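Local coordinates for probable M18 family aminopeptidase 1 (PDB 2GLF), which is probably a metal-dependent aminopeptidase of the M18 family, removing residues from the amino end of peptides, at residues D81-I93 / V312-D326. Numbering follows the deposited sequence.
Sequences DLKRGLNLVVAHI and VLDEVLENTSVISGD. With MN (manganese (II) ion), chain E.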
loop_
_atom_site.group_PDB
_atom_site.type_symbol
_atom_site.label_atom_id
_atom_site.label_comp_id
_atom_site.label_asym_id
_atom_site.label_seq_id
_atom_site.Cartn_x
_atom_site.Cartn_y
_atom_site.Cartn_z
ATOM N N ASP A 81 -15.340 8.022 -67.312
ATOM C CA ASP A 81 -15.909 6.730 -66.983
ATOM C C ASP A 81 -15.429 6.383 -65.562
ATOM O O ASP A 81 -14.225 6.384 -65.297
ATOM C CB ASP A 81 -15.407 5.702 -68.001
ATOM C CG ASP A 81 -15.905 4.305 -67.723
ATOM O OD1 ASP A 81 -15.482 3.388 -68.454
ATOM O OD2 ASP A 81 -16.712 4.117 -66.788
ATOM N N LEU A 82 -16.353 6.100 -64.645
ATOM C CA LEU A 82 -15.952 5.768 -63.276
ATOM C C LEU A 82 -14.973 4.618 -63.216
ATOM O O LEU A 82 -14.267 4.457 -62.222
ATOM C CB LEU A 82 -17.148 5.414 -62.397
ATOM C CG LEU A 82 -17.959 6.543 -61.767
ATOM C CD1 LEU A 82 -18.647 5.980 -60.517
ATOM C CD2 LEU A 82 -17.058 7.723 -61.396
ATOM N N LYS A 83 -14.936 3.810 -64.271
ATOM C CA LYS A 83 -14.020 2.680 -64.295
ATOM C C LYS A 83 -12.578 3.154 -64.185
ATOM O O LYS A 83 -11.701 2.399 -63.777
ATOM C CB LYS A 83 -14.211 1.849 -65.570
ATOM C CG LYS A 83 -15.360 0.849 -65.497
ATOM C CD LYS A 83 -15.167 -0.275 -66.506
ATOM C CE LYS A 83 -15.594 0.117 -67.908
ATOM N NZ LYS A 83 -17.076 0.079 -68.056
ATOM N N ARG A 84 -12.334 4.409 -64.540
ATOM C CA ARG A 84 -10.985 4.953 -64.456
ATOM C C ARG A 84 -10.673 5.348 -63.013
ATOM O O ARG A 84 -9.578 5.826 -62.713
ATOM C CB ARG A 84 -10.847 6.171 -65.365
ATOM C CG ARG A 84 -11.312 5.917 -66.778
ATOM C CD ARG A 84 -10.889 7.039 -67.698
ATOM N NE ARG A 84 -9.439 7.100 -67.851
ATOM C CZ ARG A 84 -8.691 6.094 -68.293
ATOM N NH1 ARG A 84 -9.254 4.938 -68.624
ATOM N NH2 ARG A 84 -7.381 6.247 -68.419
ATOM N N GLY A 85 -11.647 5.136 -62.128
ATOM C CA GLY A 85 -11.483 5.472 -60.724
ATOM C C GLY A 85 -11.644 6.962 -60.503
ATOM O O GLY A 85 -11.836 7.720 -61.455
ATOM N N LEU A 86 -11.581 7.394 -59.251
ATOM C CA LEU A 86 -11.700 8.814 -58.960
ATOM C C LEU A 86 -10.811 9.217 -57.801
ATOM O O LEU A 86 -10.292 8.364 -57.081
ATOM C CB LEU A 86 -13.163 9.208 -58.686
ATOM C CG LEU A 86 -14.100 8.452 -57.737
ATOM C CD1 LEU A 86 -15.483 9.103 -57.800
ATOM C CD2 LEU A 86 -14.205 6.984 -58.135
ATOM N N ASN A 87 -10.606 10.520 -57.653
ATOM C CA ASN A 87 -9.790 11.053 -56.573
ATOM C C ASN A 87 -10.715 11.600 -55.498
ATOM O O ASN A 87 -11.268 12.691 -55.628
ATOM C CB ASN A 87 -8.873 12.160 -57.092
ATOM C CG ASN A 87 -7.623 11.616 -57.757
ATOM O OD1 ASN A 87 -7.477 10.400 -57.941
ATOM N ND2 ASN A 87 -6.709 12.513 -58.119
ATOM N N LEU A 88 -10.891 10.821 -54.438
ATOM C CA LEU A 88 -11.755 11.218 -53.341
ATOM C C LEU A 88 -10.976 11.609 -52.103
ATOM O O LEU A 88 -9.973 10.990 -51.759
ATOM C CB LEU A 88 -12.676 10.071 -52.946
ATOM C CG LEU A 88 -13.665 9.520 -53.954
ATOM C CD1 LEU A 88 -14.388 8.345 -53.303
ATOM C CD2 LEU A 88 -14.641 10.606 -54.380
ATOM N N VAL A 89 -11.447 12.648 -51.440
ATOM C CA VAL A 89 -10.854 13.078 -50.191
ATOM C C VAL A 89 -12.064 12.942 -49.262
ATOM O O VAL A 89 -13.156 13.428 -49.582
ATOM C CB VAL A 89 -10.349 14.534 -50.281
ATOM C CG1 VAL A 89 -11.447 15.424 -50.801
ATOM C CG2 VAL A 89 -9.875 15.012 -48.926
ATOM N N VAL A 90 -11.899 12.241 -48.145
ATOM C CA VAL A 90 -13.013 12.038 -47.223
ATOM C C VAL A 90 -12.746 12.562 -45.828
ATOM O O VAL A 90 -11.606 12.548 -45.357
ATOM C CB VAL A 90 -13.370 10.548 -47.112
ATOM C CG1 VAL A 90 -13.752 10.017 -48.470
ATOM C CG2 VAL A 90 -12.191 9.768 -46.549
ATOM N N ALA A 91 -13.807 13.016 -45.171
ATOM C CA ALA A 91 -13.711 13.541 -43.815
ATOM C C ALA A 91 -14.999 13.280 -43.037
ATOM O O ALA A 91 -15.972 12.759 -43.585
ATOM C CB ALA A 91 -13.419 15.029 -43.855
ATOM N N HIS A 92 -14.997 13.624 -41.754
ATOM C CA HIS A 92 -16.179 13.442 -40.923
ATOM C C HIS A 92 -16.642 14.792 -40.386
ATOM O O HIS A 92 -15.833 15.684 -40.129
ATOM C CB HIS A 92 -15.905 12.443 -39.784
ATOM C CG HIS A 92 -14.969 12.937 -38.721
ATOM N ND1 HIS A 92 -15.408 13.599 -37.592
ATOM C CD2 HIS A 92 -13.630 12.788 -38.573
ATOM C CE1 HIS A 92 -14.380 13.831 -36.793
ATOM N NE2 HIS A 92 -13.290 13.349 -37.363
ATOM N N ILE A 93 -17.951 14.950 -40.245
ATOM C CA ILE A 93 -18.490 16.207 -39.777
ATOM C C ILE A 93 -19.112 16.137 -38.391
ATOM O O ILE A 93 -19.744 17.094 -37.945
ATOM C CB ILE A 93 -19.510 16.779 -40.790
ATOM C CG1 ILE A 93 -20.575 15.737 -41.121
ATOM C CG2 ILE A 93 -18.794 17.205 -42.058
ATOM C CD1 ILE A 93 -21.615 16.235 -42.093
ATOM N N VAL A 312 -18.148 -4.235 -61.698
ATOM C CA VAL A 312 -17.580 -3.023 -62.275
ATOM C C VAL A 312 -16.992 -2.172 -61.152
ATOM O O VAL A 312 -15.995 -1.472 -61.341
ATOM C CB VAL A 312 -18.649 -2.203 -63.005
ATOM C CG1 VAL A 312 -17.996 -1.041 -63.733
ATOM C CG2 VAL A 312 -19.420 -3.099 -63.967
ATOM N N LEU A 313 -17.623 -2.241 -59.983
ATOM C CA LEU A 313 -17.166 -1.510 -58.811
ATOM C C LEU A 313 -15.749 -1.939 -58.467
ATOM O O LEU A 313 -14.927 -1.116 -58.060
ATOM C CB LEU A 313 -18.060 -1.807 -57.615
ATOM C CG LEU A 313 -18.934 -0.670 -57.103
ATOM C CD1 LEU A 313 -19.607 -1.131 -55.827
ATOM C CD2 LEU A 313 -18.089 0.578 -56.854
ATOM N N ASP A 314 -15.479 -3.235 -58.619
ATOM C CA ASP A 314 -14.159 -3.770 -58.332
ATOM C C ASP A 314 -13.102 -2.881 -58.964
ATOM O O ASP A 314 -12.223 -2.373 -58.271
ATOM C CB ASP A 314 -14.013 -5.188 -58.879
ATOM C CG ASP A 314 -14.748 -6.214 -58.048
ATOM O OD1 ASP A 314 -14.790 -6.043 -56.812
ATOM O OD2 ASP A 314 -15.263 -7.199 -58.628
ATOM N N GLU A 315 -13.197 -2.693 -60.280
ATOM C CA GLU A 315 -12.232 -1.863 -60.995
ATOM C C GLU A 315 -12.320 -0.442 -60.471
ATOM O O GLU A 315 -11.300 0.174 -60.168
ATOM C CB GLU A 315 -12.505 -1.867 -62.502
ATOM C CG GLU A 315 -11.448 -1.116 -63.308
ATOM C CD GLU A 315 -11.788 -1.002 -64.788
ATOM O OE1 GLU A 315 -10.955 -0.468 -65.556
ATOM O OE2 GLU A 315 -12.888 -1.441 -65.186
ATOM N N VAL A 316 -13.543 0.073 -60.367
ATOM C CA VAL A 316 -13.745 1.425 -59.868
ATOM C C VAL A 316 -12.932 1.590 -58.588
ATOM O O VAL A 316 -12.031 2.429 -58.529
ATOM C CB VAL A 316 -15.247 1.715 -59.576
ATOM C CG1 VAL A 316 -15.411 3.130 -59.036
ATOM C CG2 VAL A 316 -16.074 1.544 -60.849
ATOM N N LEU A 317 -13.231 0.780 -57.574
ATOM C CA LEU A 317 -12.508 0.852 -56.304
ATOM C C LEU A 317 -11.039 0.464 -56.462
ATOM O O LEU A 317 -10.186 0.969 -55.738
ATOM C CB LEU A 317 -13.164 -0.054 -55.263
ATOM C CG LEU A 317 -14.590 0.316 -54.851
ATOM C CD1 LEU A 317 -15.270 -0.897 -54.212
ATOM C CD2 LEU A 317 -14.560 1.511 -53.905
ATOM N N GLU A 318 -10.758 -0.439 -57.402
ATOM C CA GLU A 318 -9.395 -0.900 -57.686
ATOM C C GLU A 318 -8.511 0.318 -57.973
ATOM O O GLU A 318 -7.373 0.415 -57.511
ATOM C CB GLU A 318 -9.414 -1.822 -58.903
ATOM C CG GLU A 318 -8.671 -3.121 -58.705
ATOM C CD GLU A 318 -7.220 -2.906 -58.369
ATOM O OE1 GLU A 318 -6.939 -2.320 -57.301
ATOM O OE2 GLU A 318 -6.362 -3.322 -59.178
ATOM N N ASN A 319 -9.046 1.231 -58.773
ATOM C CA ASN A 319 -8.364 2.475 -59.083
ATOM C C ASN A 319 -9.000 3.380 -58.039
ATOM O O ASN A 319 -9.706 2.883 -57.159
ATOM C CB ASN A 319 -8.715 2.941 -60.495
ATOM C CG ASN A 319 -8.455 1.868 -61.542
ATOM O OD1 ASN A 319 -7.354 1.319 -61.631
ATOM N ND2 ASN A 319 -9.470 1.564 -62.340
ATOM N N THR A 320 -8.782 4.684 -58.117
ATOM C CA THR A 320 -9.360 5.592 -57.120
ATOM C C THR A 320 -8.429 5.762 -55.930
ATOM O O THR A 320 -8.243 4.856 -55.125
ATOM C CB THR A 320 -10.732 5.096 -56.560
ATOM O OG1 THR A 320 -11.709 5.078 -57.609
ATOM C CG2 THR A 320 -11.209 6.007 -55.428
ATOM N N SER A 321 -7.846 6.944 -55.834
ATOM C CA SER A 321 -6.951 7.255 -54.745
ATOM C C SER A 321 -7.796 7.949 -53.692
ATOM O O SER A 321 -8.567 8.859 -54.007
ATOM C CB SER A 321 -5.849 8.183 -55.241
ATOM O OG SER A 321 -5.267 7.659 -56.422
ATOM N N VAL A 322 -7.678 7.504 -52.447
ATOM C CA VAL A 322 -8.444 8.107 -51.366
ATOM C C VAL A 322 -7.529 8.828 -50.389
ATOM O O VAL A 322 -6.528 8.285 -49.929
ATOM C CB VAL A 322 -9.276 7.045 -50.591
ATOM C CG1 VAL A 322 -9.997 7.694 -49.424
ATOM C CG2 VAL A 322 -10.285 6.389 -51.517
ATOM N N ILE A 323 -7.871 10.076 -50.107
ATOM C CA ILE A 323 -7.124 10.882 -49.160
ATOM C C ILE A 323 -8.026 10.975 -47.939
ATOM O O ILE A 323 -9.130 11.521 -48.013
ATOM C CB ILE A 323 -6.877 12.314 -49.669
ATOM C CG1 ILE A 323 -6.135 12.282 -51.006
ATOM C CG2 ILE A 323 -6.097 13.109 -48.613
ATOM C CD1 ILE A 323 -4.753 11.744 -50.914
ATOM N N SER A 324 -7.566 10.407 -46.831
ATOM C CA SER A 324 -8.305 10.438 -45.577
ATOM C C SER A 324 -8.030 11.799 -44.933
ATOM O O SER A 324 -6.970 12.011 -44.347
ATOM C CB SER A 324 -7.813 9.312 -44.668
ATOM O OG SER A 324 -8.504 9.310 -43.435
ATOM N N GLY A 325 -8.980 12.719 -45.054
ATOM C CA GLY A 325 -8.786 14.044 -44.491
ATOM C C GLY A 325 -9.164 14.204 -43.028
ATOM O O GLY A 325 -10.333 14.420 -42.705
ATOM N N ASP A 326 -8.176 14.094 -42.143
ATOM C CA ASP A 326 -8.402 14.248 -40.710
ATOM C C ASP A 326 -7.187 14.939 -40.088
ATOM O O ASP A 326 -6.098 14.928 -40.656
ATOM C CB ASP A 326 -8.653 12.888 -40.056
ATOM C CG ASP A 326 -9.478 12.996 -38.781
ATOM O OD1 ASP A 326 -9.944 11.955 -38.281
ATOM O OD2 ASP A 326 -9.666 14.120 -38.276
HETATM MN MN MN E . -11.025 13.369 -36.451
HETATM O O HOH W 1 -8.857 13.912 -35.690
#
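Leu-88 and Val-90 lie beside Val-322 and Ser-324 on neighbouring parallel strands, and bond to the residues flanking them: Ser-321, Ile-323 and Gly-325. Leu-88 N donates to Ser-321 O, and Leu-88 O accepts from Ile-323 N at 2.8 Å. Val-90 repeats the pattern, giving its N-H to Ile-323 O and taking that of Gly-325. Val-89 CG2 lies 4.1 Å from Ile-323 CB on one face of the sheet; Val-90 CG2 meets Val-322 CG1 on the other.

The tightly packed end before the strands centres on Thr-320. Its OG1 donates to Val-316 O (2.8 Å), from above the carbonyl plane, and accepts from Leu-86 N (2.8 Å, N-H...O 154°). With chi1 at -65°, OG1 sits beside its own backbone N and CG2 is turned to Leu-86 O. A valine here would probably leave Leu-86 N and Val-316 O without their shared hydroxyl partner. Gly-85 passes close by, where a side chain would strike Asn-319 and Thr-320.

The partly exposed side is looser. Asn-319 ND2 makes a weak bond to Lys-83 O, and Lys-83 CG lies against Val-312 CG1 at 3.7 Å.

At the far end, His-92 NE2 (2.4 Å) and both Asp-326 carboxylate oxygens bind manganese. Ring and carboxylate planes stand 77° apart. Asp-249 and a water also bind this ion, in a two-metal centre consistent with the family's peptidase site.

Strand 87-92 runs between strands 270-275 and 321-329, all parallel. Helix 433-449 packs on Val-89 and Ile-323, while Leu-88 on the other face touches Tyr-293 of helix 292-303.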